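Local coordinates for protein VESB protease (Vibrio cholerae, PDB 4LK4) that probably cleaves peptide bonds as a secreted, trypsin-like serine endopeptidase of the S1 family that also carries an Ig-like domain, at residues A[268-273]-A[327-332]; A[91-96]-A[341-346]; A[124-129]-A[160-165]; A[185-190]-A[201-206]. The protein carries 1 engineered substitution. One frame throughout, in Å; residues are numbered along the deposited sequence.

How the contacts relate
Contact 1 lies within the Ig-like half of the chain, and contact 2, centred about 11 Å away, joins that half to the trypsin-like half through segment 341-346. Adjacent strands connect the two: Tyr270 OH lies 2.6 Å from Ser344 OG, and Glu330 OE2 lies 2.6 Å from Thr343 OG1. Contacts 3 and 4 sit in the trypsin-like half, centres about 9 Å apart, sharing the pairing of strands 156-162 and 184-189. Both lie about 35 Å, centre to centre, from contact 1. By family motif, contacts 4 and 2 probably adjoin the active site: segment 201-206 begins with the serine motif's last two residues, and Tyr95 packs on His56 of the histidine motif.

Contact 1 (A[268-273]-A[327-332]); sequences FTYTNL and YDFELI
Phe268 and Tyr270 meet Phe329 and Leu331 inside the beta sandwich of the Ig-like domain, where strands 262-272 and 324-335 face each other with their axes 10.6 Å apart at closest and inclined by 28°. The dense part is aromatic. Phe329 drives its edge into the face of Phe268 in a T-shaped stack, the ring planes at 90°, with Phe329 CZ poised 3.8 Å above the plane over the ring centre. Phe329 CG is turned between the backbone N and the carbonyl carbon (chi1 56°), which swings the ring across to this partner. Tyr270 closes the group by presenting a ring face to Leu331, and its hydroxyl, whose polar partner is Ser344, also reaches Phe329 CE2 at 3.3 Å. The outward sides are looser and partly open to solvent: the hydroxyls of Thr269 and Thr271 hydrogen-bond to those of Ser312 and Ser310 on the adjoining strand, while Glu330 turns away from the sandwich interior to a salt bridge with Arg341. Deep inside, Leu331 CD2 makes a CH-pi contact with Tyr270, 4.0 Å from the ring centroid and almost on the ring normal.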
loop_
_atom_site.group_PDB
_atom_site.type_symbol
_atom_site.label_atom_id
_atom_site.label_comp_id
_atom_site.label_asym_id
_atom_site.label_seq_id
_atom_site.Cartn_x
_atom_site.Cartn_y
_atom_site.Cartn_z
ATOM N N PHE A 268 -0.211 3.535 20.760
ATOM C CA PHE A 268 -0.286 3.916 19.342
ATOM C C PHE A 268 -0.002 5.409 19.209
ATOM O O PHE A 268 -0.585 6.202 19.933
ATOM C CB PHE A 268 -1.680 3.668 18.783
ATOM C CG PHE A 268 -2.015 2.234 18.586
ATOM C CD1 PHE A 268 -2.408 1.467 19.630
ATOM C CD2 PHE A 268 -1.954 1.665 17.337
ATOM C CE1 PHE A 268 -2.745 0.143 19.453
ATOM C CE2 PHE A 268 -2.283 0.338 17.149
ATOM C CZ PHE A 268 -2.699 -0.417 18.215
ATOM N N THR A 269 0.862 5.803 18.278
ATOM C CA THR A 269 1.216 7.213 18.151
ATOM C C THR A 269 0.740 7.820 16.843
ATOM O O THR A 269 0.815 7.192 15.780
ATOM C CB THR A 269 2.715 7.425 18.344
ATOM O OG1 THR A 269 3.065 6.940 19.643
ATOM C CG2 THR A 269 3.088 8.896 18.251
ATOM N N TYR A 270 0.236 9.048 16.966
ATOM C CA TYR A 270 -0.405 9.830 15.903
ATOM C C TYR A 270 0.346 11.156 15.810
ATOM O O TYR A 270 0.522 11.845 16.820
ATOM C CB TYR A 270 -1.894 10.044 16.237
ATOM C CG TYR A 270 -2.593 8.715 16.399
ATOM C CD1 TYR A 270 -2.612 8.062 17.632
ATOM C CD2 TYR A 270 -3.154 8.071 15.306
ATOM C CE1 TYR A 270 -3.191 6.810 17.774
ATOM C CE2 TYR A 270 -3.744 6.827 15.440
ATOM C CZ TYR A 270 -3.749 6.194 16.673
ATOM O OH TYR A 270 -4.308 4.940 16.801
ATOM N N THR A 271 0.805 11.496 14.610
ATOM C CA THR A 271 1.666 12.650 14.395
ATOM C C THR A 271 1.207 13.476 13.193
ATOM O O THR A 271 0.987 12.933 12.102
ATOM C CB THR A 271 3.091 12.179 14.117
ATOM O OG1 THR A 271 3.466 11.220 15.106
ATOM C CG2 THR A 271 4.056 13.343 14.139
ATOM N N ASN A 272 1.085 14.783 13.383
ATOM C CA ASN A 272 0.685 15.682 12.314
ATOM C C ASN A 272 1.894 16.158 11.522
ATOM O O ASN A 272 2.684 16.959 12.032
ATOM C CB ASN A 272 -0.023 16.889 12.890
ATOM C CG ASN A 272 -0.435 17.893 11.838
ATOM O OD1 ASN A 272 -0.759 17.529 10.710
ATOM N ND2 ASN A 272 -0.457 19.173 12.217
ATOM N N LEU A 273 2.020 15.683 10.282
ATOM C CA LEU A 273 3.055 16.156 9.391
ATOM C C LEU A 273 2.589 17.322 8.511
ATOM O O LEU A 273 3.379 17.816 7.707
ATOM C CB LEU A 273 3.556 15.012 8.502
ATOM C CG LEU A 273 4.105 13.784 9.234
ATOM C CD1 LEU A 273 4.535 12.708 8.262
ATOM C CD2 LEU A 273 5.264 14.167 10.130
ATOM N N TYR A 327 -9.604 -5.723 16.902
ATOM C CA TYR A 327 -10.377 -4.502 17.118
ATOM C C TYR A 327 -9.792 -3.318 16.374
ATOM O O TYR A 327 -8.625 -2.991 16.537
ATOM C CB TYR A 327 -10.478 -4.154 18.605
ATOM C CG TYR A 327 -11.155 -5.189 19.446
ATOM C CD1 TYR A 327 -12.416 -5.669 19.114
ATOM C CD2 TYR A 327 -10.558 -5.669 20.604
ATOM C CE1 TYR A 327 -13.062 -6.609 19.920
ATOM C CE2 TYR A 327 -11.192 -6.607 21.401
ATOM C CZ TYR A 327 -12.435 -7.082 21.051
ATOM O OH TYR A 327 -13.057 -8.020 21.853
ATOM N N ASP A 328 -10.652 -2.665 15.608
ATOM C CA ASP A 328 -10.327 -1.471 14.859
ATOM C C ASP A 328 -10.935 -0.245 15.489
ATOM O O ASP A 328 -12.113 -0.224 15.811
ATOM C CB ASP A 328 -10.872 -1.625 13.445
ATOM C CG ASP A 328 -10.151 -2.722 12.674
ATOM O OD1 ASP A 328 -9.124 -3.204 13.200
ATOM O OD2 ASP A 328 -10.579 -3.102 11.562
ATOM N N PHE A 329 -10.126 0.780 15.666
ATOM C CA PHE A 329 -10.613 2.041 16.199
ATOM C C PHE A 329 -10.042 3.208 15.399
ATOM O O PHE A 329 -8.980 3.113 14.785
ATOM C CB PHE A 329 -10.253 2.180 17.678
ATOM C CG PHE A 329 -8.790 2.050 17.943
ATOM C CD1 PHE A 329 -8.218 0.807 18.111
ATOM C CD2 PHE A 329 -7.984 3.171 17.990
ATOM C CE1 PHE A 329 -6.862 0.682 18.335
ATOM C CE2 PHE A 329 -6.636 3.061 18.224
ATOM C CZ PHE A 329 -6.068 1.811 18.389
ATOM N N GLU A 330 -10.755 4.313 15.461
ATOM C CA GLU A 330 -10.581 5.429 14.586
ATOM C C GLU A 330 -10.449 6.694 15.424
ATOM O O GLU A 330 -11.279 6.949 16.316
ATOM C CB GLU A 330 -11.832 5.512 13.719
ATOM C CG GLU A 330 -11.728 6.393 12.501
ATOM C CD GLU A 330 -12.611 5.895 11.346
ATOM O OE1 GLU A 330 -13.704 6.471 11.140
ATOM O OE2 GLU A 330 -12.214 4.920 10.650
ATOM N N LEU A 331 -9.415 7.478 15.163
ATOM C CA LEU A 331 -9.332 8.809 15.740
ATOM C C LEU A 331 -9.609 9.803 14.626
ATOM O O LEU A 331 -9.050 9.685 13.551
ATOM C CB LEU A 331 -7.962 9.085 16.356
ATOM C CG LEU A 331 -7.640 8.549 17.750
ATOM C CD1 LEU A 331 -7.507 7.033 17.760
ATOM C CD2 LEU A 331 -6.338 9.189 18.219
ATOM N N ILE A 332 -10.454 10.788 14.914
ATOM C CA ILE A 332 -10.886 11.781 13.947
ATOM C C ILE A 332 -10.388 13.170 14.340
ATOM O O ILE A 332 -10.508 13.579 15.508
ATOM C CB ILE A 332 -12.409 11.858 13.923
ATOM C CG1 ILE A 332 -13.028 10.464 13.884
ATOM C CG2 ILE A 332 -12.863 12.665 12.729
ATOM C CD1 ILE A 332 -14.513 10.472 14.184
#

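Contact 2 (A[91-96]-A[341-346]); sequences RHLSYS and RATSRI
Arg345 and Leu93 carry the polar part of this junction between the Ig-like and trypsin-like domains. The guanidinium grips one carbonyl oxygen end-on with both terminal nitrogens: Arg345 NH2 is 3.0 Å and NH1 3.1 Å from Leu93 O. Only the NH1 bond lies in the carbonyl plane, on a lone pair; NH2 comes in tilted by 32°. A water that donates to Tyr95 O accepts a weak bond from Arg345 NH1, and Arg345 NE forms a salt bridge with Asp328, so the group is held from several directions. The carbonyl itself is offered by a type I turn from His92 to Tyr95, closed by the bond from Tyr95 N to His92 O.

Van der Waals contacts flank these bonds. Leu93 CD2 lies over the centre of the guanidinium face, 4.0 Å from Arg345 CZ, while Leu93 CD1 touches Thr343 CG2 at 3.6 Å. With CG2 anti to the backbone N, Thr343 gives its methyl to leucine and its hydroxyl to Glu330.

The turn leaves strand 82-91 of the first trypsin-like barrel and rests on strand 338-349, which runs between strands 248-258 and 324-335; Leu93 also packs on Gln252 and Val253 of the former.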
loop_
_atom_site.group_PDB
_atom_site.type_symbol
_atom_site.label_atom_id
_atom_site.label_comp_id
_atom_site.label_asym_id
_atom_site.label_seq_id
_atom_site.Cartn_x
_atom_site.Cartn_y
_atom_site.Cartn_z
ATOM N N ARG A 91 -1.385 -0.750 5.414
ATOM C CA ARG A 91 -1.985 -1.739 4.532
ATOM C C ARG A 91 -3.482 -1.648 4.606
ATOM O O ARG A 91 -4.026 -1.213 5.607
ATOM C CB ARG A 91 -1.572 -3.129 4.969
ATOM C CG ARG A 91 -0.071 -3.358 4.969
ATOM C CD ARG A 91 0.234 -4.568 5.835
ATOM N NE ARG A 91 0.540 -5.720 5.020
ATOM C CZ ARG A 91 0.327 -6.991 5.348
ATOM N NH1 ARG A 91 -0.255 -7.339 6.494
ATOM N NH2 ARG A 91 0.698 -7.933 4.479
ATOM N N HIS A 92 -4.180 -2.089 3.572
ATOM C CA HIS A 92 -5.624 -2.066 3.639
ATOM C C HIS A 92 -6.073 -2.951 4.780
ATOM O O HIS A 92 -5.605 -4.061 4.919
ATOM C CB HIS A 92 -6.252 -2.531 2.349
ATOM C CG HIS A 92 -7.623 -1.981 2.143
ATOM N ND1 HIS A 92 -8.728 -2.507 2.769
ATOM C CD2 HIS A 92 -8.067 -0.923 1.424
ATOM C CE1 HIS A 92 -9.799 -1.816 2.432
ATOM N NE2 HIS A 92 -9.427 -0.847 1.617
ATOM N N LEU A 93 -6.974 -2.462 5.615
ATOM C CA LEU A 93 -7.388 -3.213 6.792
ATOM C C LEU A 93 -8.319 -4.387 6.445
ATOM O O LEU A 93 -8.530 -5.274 7.282
ATOM C CB LEU A 93 -8.009 -2.277 7.823
ATOM C CG LEU A 93 -6.992 -1.330 8.482
ATOM C CD1 LEU A 93 -7.709 -0.465 9.503
ATOM C CD2 LEU A 93 -5.867 -2.092 9.171
ATOM N N SER A 94 -8.846 -4.388 5.215
ATOM C CA SER A 94 -9.570 -5.532 4.635
ATOM C C SER A 94 -8.683 -6.420 3.732
ATOM O O SER A 94 -9.168 -7.358 3.101
ATOM C CB SER A 94 -10.820 -5.046 3.874
ATOM O OG SER A 94 -11.704 -4.358 4.779
ATOM N N TYR A 95 -7.386 -6.147 3.685
ATOM C CA TYR A 95 -6.450 -7.055 3.014
ATOM C C TYR A 95 -6.600 -8.426 3.623
ATOM O O TYR A 95 -6.634 -8.564 4.853
ATOM C CB TYR A 95 -5.009 -6.583 3.167
ATOM C CG TYR A 95 -3.977 -7.620 2.808
ATOM C CD1 TYR A 95 -3.877 -8.128 1.516
ATOM C CD2 TYR A 95 -3.091 -8.083 3.761
ATOM C CE1 TYR A 95 -2.910 -9.064 1.186
ATOM C CE2 TYR A 95 -2.142 -9.020 3.455
ATOM C CZ TYR A 95 -2.049 -9.507 2.167
ATOM O OH TYR A 95 -1.098 -10.457 1.924
ATOM N N SER A 96 -6.755 -9.424 2.773
ATOM C CA SER A 96 -6.769 -10.819 3.208
ATOM C C SER A 96 -5.671 -11.530 2.432
ATOM O O SER A 96 -5.710 -11.578 1.200
ATOM C CB SER A 96 -8.130 -11.498 2.941
ATOM O OG SER A 96 -8.529 -11.379 1.564
ATOM N N ARG A 341 -8.840 11.073 9.363
ATOM C CA ARG A 341 -9.169 9.921 10.173
ATOM C C ARG A 341 -7.994 8.987 10.120
ATOM O O ARG A 341 -7.494 8.687 9.047
ATOM C CB ARG A 341 -10.419 9.213 9.636
ATOM C CG ARG A 341 -11.702 10.040 9.758
ATOM C CD ARG A 341 -12.911 9.364 9.123
ATOM N NE ARG A 341 -14.134 10.163 9.239
ATOM C CZ ARG A 341 -15.093 9.988 10.154
ATOM N NH1 ARG A 341 -15.019 9.043 11.084
ATOM N NH2 ARG A 341 -16.147 10.780 10.144
ATOM N N ALA A 342 -7.544 8.541 11.274
ATOM C CA ALA A 342 -6.607 7.465 11.372
ATOM C C ALA A 342 -7.356 6.284 11.953
ATOM O O ALA A 342 -7.998 6.393 13.016
ATOM C CB ALA A 342 -5.463 7.842 12.282
ATOM N N THR A 343 -7.244 5.148 11.266
ATOM C CA THR A 343 -7.853 3.896 11.699
ATOM C C THR A 343 -6.736 2.919 12.060
ATOM O O THR A 343 -5.933 2.548 11.218
ATOM C CB THR A 343 -8.754 3.342 10.581
ATOM O OG1 THR A 343 -9.666 4.357 10.188
ATOM C CG2 THR A 343 -9.549 2.174 11.014
ATOM N N SER A 344 -6.685 2.534 13.334
ATOM C CA SER A 344 -5.687 1.590 13.843
ATOM C C SER A 344 -6.334 0.281 14.248
ATOM O O SER A 344 -7.548 0.188 14.296
ATOM C CB SER A 344 -4.986 2.176 15.047
ATOM O OG SER A 344 -4.309 3.364 14.699
ATOM N N ARG A 345 -5.509 -0.722 14.534
ATOM C CA ARG A 345 -5.978 -2.071 14.807
ATOM C C ARG A 345 -5.091 -2.725 15.840
ATOM O O ARG A 345 -3.889 -2.620 15.786
ATOM C CB ARG A 345 -5.945 -2.919 13.555
ATOM C CG ARG A 345 -6.056 -4.419 13.819
ATOM C CD ARG A 345 -6.187 -5.231 12.538
ATOM N NE ARG A 345 -7.473 -4.962 11.917
ATOM C CZ ARG A 345 -7.801 -5.277 10.665
ATOM N NH1 ARG A 345 -6.929 -5.906 9.854
ATOM N NH2 ARG A 345 -9.009 -4.945 10.202
ATOM N N ILE A 346 -5.712 -3.376 16.804
ATOM C CA ILE A 346 -5.015 -4.206 17.742
ATOM C C ILE A 346 -5.538 -5.610 17.536
ATOM O O ILE A 346 -6.732 -5.841 17.414
ATOM C CB ILE A 346 -5.216 -3.736 19.188
ATOM C CG1 ILE A 346 -4.348 -4.538 20.126
ATOM C CG2 ILE A 346 -6.672 -3.842 19.634
ATOM C CD1 ILE A 346 -4.186 -3.864 21.456
HETATM O O HOH W 1 -5.704 -7.378 7.146
#

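Contact 3 (A[124-129]-A[160-165]); sequences ATRTSL and VDLVSQ
Arg126 and Gln165 are brought together by two bent side chains: the arginine folds over at chi2 (97°), carrying its guanidinium across the gap, and the glutamine kinks at its own chi2, turning its carboxamide to meet it. Leu162, with CG anti to its backbone N (chi1 -170°), directs its methyls to the guanidinium and to Leu129. The polar link is a single hydrogen bond from Arg126 NH2 to Gln165 OE1, 2.8 Å long but noticeably bent. Guanidinium and amide planes stand 46° apart, so the groups meet at a slant and are not coplanar. OE1 approaches the guanidinium at its edge, somewhat out of plane. The orientation of the amide is fixed from its other end, because Gln165 NE2 donates to the carbonyl oxygens of Asn184 and Ser177; OE1 is therefore left facing the arginine. In this buried setting a neutral carbonyl may help stabilise the positive charge.

Leucines complete the interface. Leu162 CD1 lies loosely over one face of the guanidinium, off centre, and Leu162 CD2 is shared between two neighbours, lying 3.8 Å from Arg126 NH1 and 3.7 Å from Leu129 CB. The short, weakly bonded helix 125-128 thereby rests its inner side on the leucine. Ser128 OG donates to Ala124 O (2.6 Å) within this turn.

The contact lies at the margin of the second trypsin-like barrel. Helix 125-128 packs through Arg126 and Leu129 on Leu212 of strand 211-216, Leu162, on strand 156-162, lies beside Phe185 of strand 184-189, and Gln165 begins helix 165-172, the intermediate helix of S1 peptidases.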
loop_
_atom_site.group_PDB
_atom_site.type_symbol
_atom_site.label_atom_id
_atom_site.label_comp_id
_atom_site.label_asym_id
_atom_site.label_seq_id
_atom_site.Cartn_x
_atom_site.Cartn_y
_atom_site.Cartn_z
ATOM N N ALA A 124 -13.117 7.086 -12.054
ATOM C CA ALA A 124 -13.970 6.557 -13.108
ATOM C C ALA A 124 -13.222 5.856 -14.258
ATOM O O ALA A 124 -13.865 5.289 -15.151
ATOM C CB ALA A 124 -14.827 7.683 -13.669
ATOM N N THR A 125 -11.890 5.893 -14.269
ATOM C CA THR A 125 -11.156 5.455 -15.453
ATOM C C THR A 125 -11.264 3.944 -15.741
ATOM O O THR A 125 -11.497 3.553 -16.869
ATOM C CB THR A 125 -9.673 5.841 -15.367
ATOM O OG1 THR A 125 -9.547 7.250 -15.144
ATOM C CG2 THR A 125 -8.926 5.437 -16.660
ATOM N N ARG A 126 -11.104 3.101 -14.727
ATOM C CA ARG A 126 -11.063 1.652 -14.944
ATOM C C ARG A 126 -12.324 1.112 -15.574
ATOM O O ARG A 126 -12.270 0.309 -16.505
ATOM C CB ARG A 126 -10.826 0.919 -13.637
ATOM C CG ARG A 126 -11.611 -0.375 -13.485
ATOM C CD ARG A 126 -10.752 -1.521 -13.861
ATOM N NE ARG A 126 -11.455 -2.790 -14.054
ATOM C CZ ARG A 126 -11.854 -3.246 -15.232
ATOM N NH1 ARG A 126 -11.748 -2.495 -16.313
ATOM N NH2 ARG A 126 -12.384 -4.443 -15.324
ATOM N N THR A 127 -13.470 1.511 -15.057
ATOM C CA THR A 127 -14.712 1.003 -15.637
ATOM C C THR A 127 -15.000 1.617 -17.009
ATOM O O THR A 127 -15.868 1.101 -17.689
ATOM C CB THR A 127 -15.937 1.127 -14.711
ATOM O OG1 THR A 127 -16.252 2.499 -14.489
ATOM C CG2 THR A 127 -15.677 0.454 -13.379
ATOM N N SER A 128 -14.246 2.646 -17.424
ATOM C CA SER A 128 -14.377 3.263 -18.780
ATOM C C SER A 128 -13.653 2.547 -19.902
ATOM O O SER A 128 -13.864 2.841 -21.071
ATOM C CB SER A 128 -13.822 4.685 -18.785
ATOM O OG SER A 128 -14.370 5.436 -17.718
ATOM N N LEU A 129 -12.765 1.638 -19.527
ATOM C CA LEU A 129 -11.828 1.037 -20.446
ATOM C C LEU A 129 -12.415 -0.218 -21.058
ATOM O O LEU A 129 -12.840 -1.107 -20.334
ATOM C CB LEU A 129 -10.541 0.687 -19.694
ATOM C CG LEU A 129 -9.719 1.862 -19.158
ATOM C CD1 LEU A 129 -8.408 1.341 -18.582
ATOM C CD2 LEU A 129 -9.448 2.917 -20.211
ATOM N N VAL A 160 0.629 -5.622 -21.946
ATOM C CA VAL A 160 -0.388 -6.594 -21.654
ATOM C C VAL A 160 -1.706 -5.978 -22.056
ATOM O O VAL A 160 -1.834 -4.764 -22.077
ATOM C CB VAL A 160 -0.417 -6.928 -20.145
ATOM C CG1 VAL A 160 0.883 -7.568 -19.719
ATOM C CG2 VAL A 160 -0.653 -5.693 -19.307
ATOM N N ASP A 161 -2.685 -6.819 -22.350
ATOM C CA ASP A 161 -4.054 -6.361 -22.699
ATOM C C ASP A 161 -5.058 -6.540 -21.559
ATOM O O ASP A 161 -5.093 -7.591 -20.912
ATOM C CB ASP A 161 -4.578 -7.149 -23.896
ATOM C CG ASP A 161 -3.964 -6.713 -25.208
ATOM O OD1 ASP A 161 -3.155 -5.753 -25.226
ATOM O OD2 ASP A 161 -4.303 -7.338 -26.242
ATOM N N LEU A 162 -5.913 -5.545 -21.348
ATOM C CA LEU A 162 -7.009 -5.666 -20.375
ATOM C C LEU A 162 -7.944 -6.804 -20.784
ATOM O O LEU A 162 -8.269 -6.921 -21.937
ATOM C CB LEU A 162 -7.778 -4.354 -20.270
ATOM C CG LEU A 162 -8.811 -4.181 -19.147
ATOM C CD1 LEU A 162 -8.271 -4.473 -17.746
ATOM C CD2 LEU A 162 -9.380 -2.767 -19.222
ATOM N N VAL A 163 -8.322 -7.640 -19.821
ATOM C CA VAL A 163 -9.227 -8.776 -19.981
ATOM C C VAL A 163 -10.643 -8.431 -19.468
ATOM O O VAL A 163 -10.780 -7.605 -18.575
ATOM C CB VAL A 163 -8.688 -9.958 -19.140
ATOM C CG1 VAL A 163 -9.608 -11.177 -19.173
ATOM C CG2 VAL A 163 -7.284 -10.337 -19.589
ATOM N N SER A 164 -11.683 -9.060 -20.037
ATOM C CA SER A 164 -13.086 -8.890 -19.559
ATOM C C SER A 164 -13.180 -9.259 -18.102
ATOM O O SER A 164 -12.726 -10.321 -17.715
ATOM C CB SER A 164 -14.093 -9.785 -20.320
ATOM O OG SER A 164 -14.059 -9.560 -21.749
ATOM N N GLN A 165 -13.783 -8.407 -17.288
ATOM C CA GLN A 165 -13.913 -8.746 -15.910
ATOM C C GLN A 165 -14.677 -10.065 -15.701
ATOM O O GLN A 165 -14.267 -10.880 -14.892
ATOM C CB GLN A 165 -14.518 -7.607 -15.089
ATOM C CG GLN A 165 -14.286 -7.775 -13.577
ATOM C CD GLN A 165 -12.874 -7.465 -13.124
ATOM O OE1 GLN A 165 -12.127 -6.797 -13.803
ATOM N NE2 GLN A 165 -12.521 -7.930 -11.939
#

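Contact 4 (A[185-190]-A[201-206]); sequences FCAARL and GPIVVK
The Phe185 ring, the flat group of this contact, meets Ile203 obliquely, presenting neither a clear face nor a clear edge: its far corner, CZ, lies 4.1 Å from the Ile203 CG2 methyl. Leu162 and Asn233 also touch the phenylalanine side chain. With CG set between the backbone N and the carbonyl carbon (chi1 66°), the ring end comes nearer to Ile203 than the direction of its CB would suggest. Ile203 answers with two branches. CG2 takes the ring, whereas the other arm, fully extended with CG1 anti to the backbone N and CD1 continuing the zigzag (chi2 172°), runs on to Ala187, whose CB is 4.2 Å from CD1.

Strands 184-189 and 202-205 are not paired; their closest CA atoms, Ala187 and Ile203, are 9.6 Å apart. Their side chains meet inside the second trypsin-like barrel along with Val160, Leu135, Val137 and Tyr231. Cys186, whose CB points away from segment 201-206, is disulfide-bonded to Cys168.

With no hydrogen bond across it, the interface rests on apolar burial alone, which by itself probably sets little directional preference; the strands are oriented by their hydrogen bonds to neighbours such as 156-162 and 211-216.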
loop_
_atom_site.group_PDB
_atom_site.type_symbol
_atom_site.label_atom_id
_atom_site.label_comp_id
_atom_site.label_asym_id
_atom_site.label_seq_id
_atom_site.Cartn_x
_atom_site.Cartn_y
_atom_site.Cartn_z
ATOM N N PHE A 185 -8.365 -6.502 -11.170
ATOM C CA PHE A 185 -8.664 -6.877 -12.563
ATOM C C PHE A 185 -7.515 -7.684 -13.157
ATOM O O PHE A 185 -6.450 -7.808 -12.548
ATOM C CB PHE A 185 -8.905 -5.621 -13.421
ATOM C CG PHE A 185 -7.689 -4.755 -13.602
ATOM C CD1 PHE A 185 -6.793 -4.996 -14.620
ATOM C CD2 PHE A 185 -7.449 -3.688 -12.756
ATOM C CE1 PHE A 185 -5.694 -4.172 -14.800
ATOM C CE2 PHE A 185 -6.333 -2.898 -12.902
ATOM C CZ PHE A 185 -5.459 -3.135 -13.933
ATOM N N CYS A 186 -7.734 -8.178 -14.366
ATOM C CA CYS A 186 -6.816 -9.046 -15.059
ATOM C C CYS A 186 -6.309 -8.407 -16.329
ATOM O O CYS A 186 -7.009 -7.640 -16.982
ATOM C CB CYS A 186 -7.535 -10.322 -15.497
ATOM S SG CYS A 186 -7.892 -11.480 -14.177
ATOM N N ALA A 187 -5.109 -8.800 -16.717
ATOM C CA ALA A 187 -4.568 -8.405 -17.987
ATOM C C ALA A 187 -3.678 -9.511 -18.472
ATOM O O ALA A 187 -3.052 -10.222 -17.684
ATOM C CB ALA A 187 -3.779 -7.134 -17.834
ATOM N N ALA A 188 -3.605 -9.641 -19.782
ATOM C CA ALA A 188 -2.955 -10.780 -20.388
ATOM C C ALA A 188 -1.730 -10.393 -21.152
ATOM O O ALA A 188 -1.715 -9.415 -21.907
ATOM C CB ALA A 188 -3.927 -11.493 -21.316
ATOM N N ARG A 189 -0.706 -11.204 -20.971
ATOM C CA ARG A 189 0.478 -11.118 -21.798
ATOM C C ARG A 189 0.273 -11.731 -23.143
ATOM O O ARG A 189 -0.604 -12.565 -23.320
ATOM C CB ARG A 189 1.646 -11.722 -21.080
ATOM C CG ARG A 189 2.070 -10.662 -20.098
ATOM C CD ARG A 189 3.100 -11.120 -19.147
ATOM N NE ARG A 189 4.343 -11.416 -19.836
ATOM C CZ ARG A 189 5.506 -11.361 -19.231
ATOM N NH1 ARG A 189 5.521 -10.987 -17.935
ATOM N NH2 ARG A 189 6.619 -11.678 -19.900
ATOM N N LEU A 190 1.057 -11.287 -24.107
ATOM C CA LEU A 190 0.816 -11.686 -25.469
ATOM C C LEU A 190 1.626 -12.915 -25.861
ATOM O O LEU A 190 1.548 -13.309 -26.990
ATOM C CB LEU A 190 1.066 -10.513 -26.410
ATOM C CG LEU A 190 0.505 -9.169 -25.905
ATOM C CD1 LEU A 190 0.859 -8.038 -26.868
ATOM C CD2 LEU A 190 -0.989 -9.232 -25.683
ATOM N N GLY A 201 4.607 -3.365 -8.363
ATOM C CA GLY A 201 4.918 -2.415 -9.394
ATOM C C GLY A 201 3.681 -1.970 -10.144
ATOM O O GLY A 201 2.620 -2.596 -10.074
ATOM N N PRO A 202 3.815 -0.880 -10.862
ATOM C CA PRO A 202 2.709 -0.254 -11.554
ATOM C C PRO A 202 2.340 -0.904 -12.881
ATOM O O PRO A 202 3.204 -1.360 -13.617
ATOM C CB PRO A 202 3.268 1.133 -11.867
ATOM C CG PRO A 202 4.745 0.897 -12.067
ATOM C CD PRO A 202 5.057 -0.096 -10.975
ATOM N N ILE A 203 1.059 -0.865 -13.214
ATOM C CA ILE A 203 0.610 -1.100 -14.579
ATOM C C ILE A 203 -0.115 0.190 -14.958
ATOM O O ILE A 203 -0.929 0.694 -14.202
ATOM C CB ILE A 203 -0.258 -2.392 -14.672
ATOM C CG1 ILE A 203 -0.783 -2.647 -16.076
ATOM C CG2 ILE A 203 -1.432 -2.361 -13.697
ATOM C CD1 ILE A 203 -1.458 -4.010 -16.190
ATOM N N VAL A 204 0.210 0.734 -16.121
ATOM C CA VAL A 204 -0.259 2.041 -16.527
ATOM C C VAL A 204 -0.992 1.926 -17.842
ATOM O O VAL A 204 -0.723 1.024 -18.623
ATOM C CB VAL A 204 0.929 3.033 -16.685
ATOM C CG1 VAL A 204 1.792 3.037 -15.434
ATOM C CG2 VAL A 204 1.798 2.689 -17.872
ATOM N N VAL A 205 -1.895 2.855 -18.117
ATOM C CA VAL A 205 -2.581 2.881 -19.421
ATOM C C VAL A 205 -1.531 3.285 -20.444
ATOM O O VAL A 205 -0.871 4.315 -20.287
ATOM C CB VAL A 205 -3.753 3.879 -19.436
ATOM C CG1 VAL A 205 -4.537 3.778 -20.728
ATOM C CG2 VAL A 205 -4.691 3.619 -18.265
ATOM N N LYS A 206 -1.362 2.482 -21.496
ATOM C CA LYS A 206 -0.283 2.710 -22.450
ATOM C C LYS A 206 -0.353 4.108 -23.074
ATOM O O LYS A 206 0.677 4.778 -23.153
ATOM C CB LYS A 206 -0.265 1.624 -23.512
ATOM C CG LYS A 206 0.791 1.823 -24.589
ATOM C CD LYS A 206 1.055 0.499 -25.283
ATOM C CE LYS A 206 2.052 0.641 -26.433
ATOM N NZ LYS A 206 3.449 0.440 -25.931
#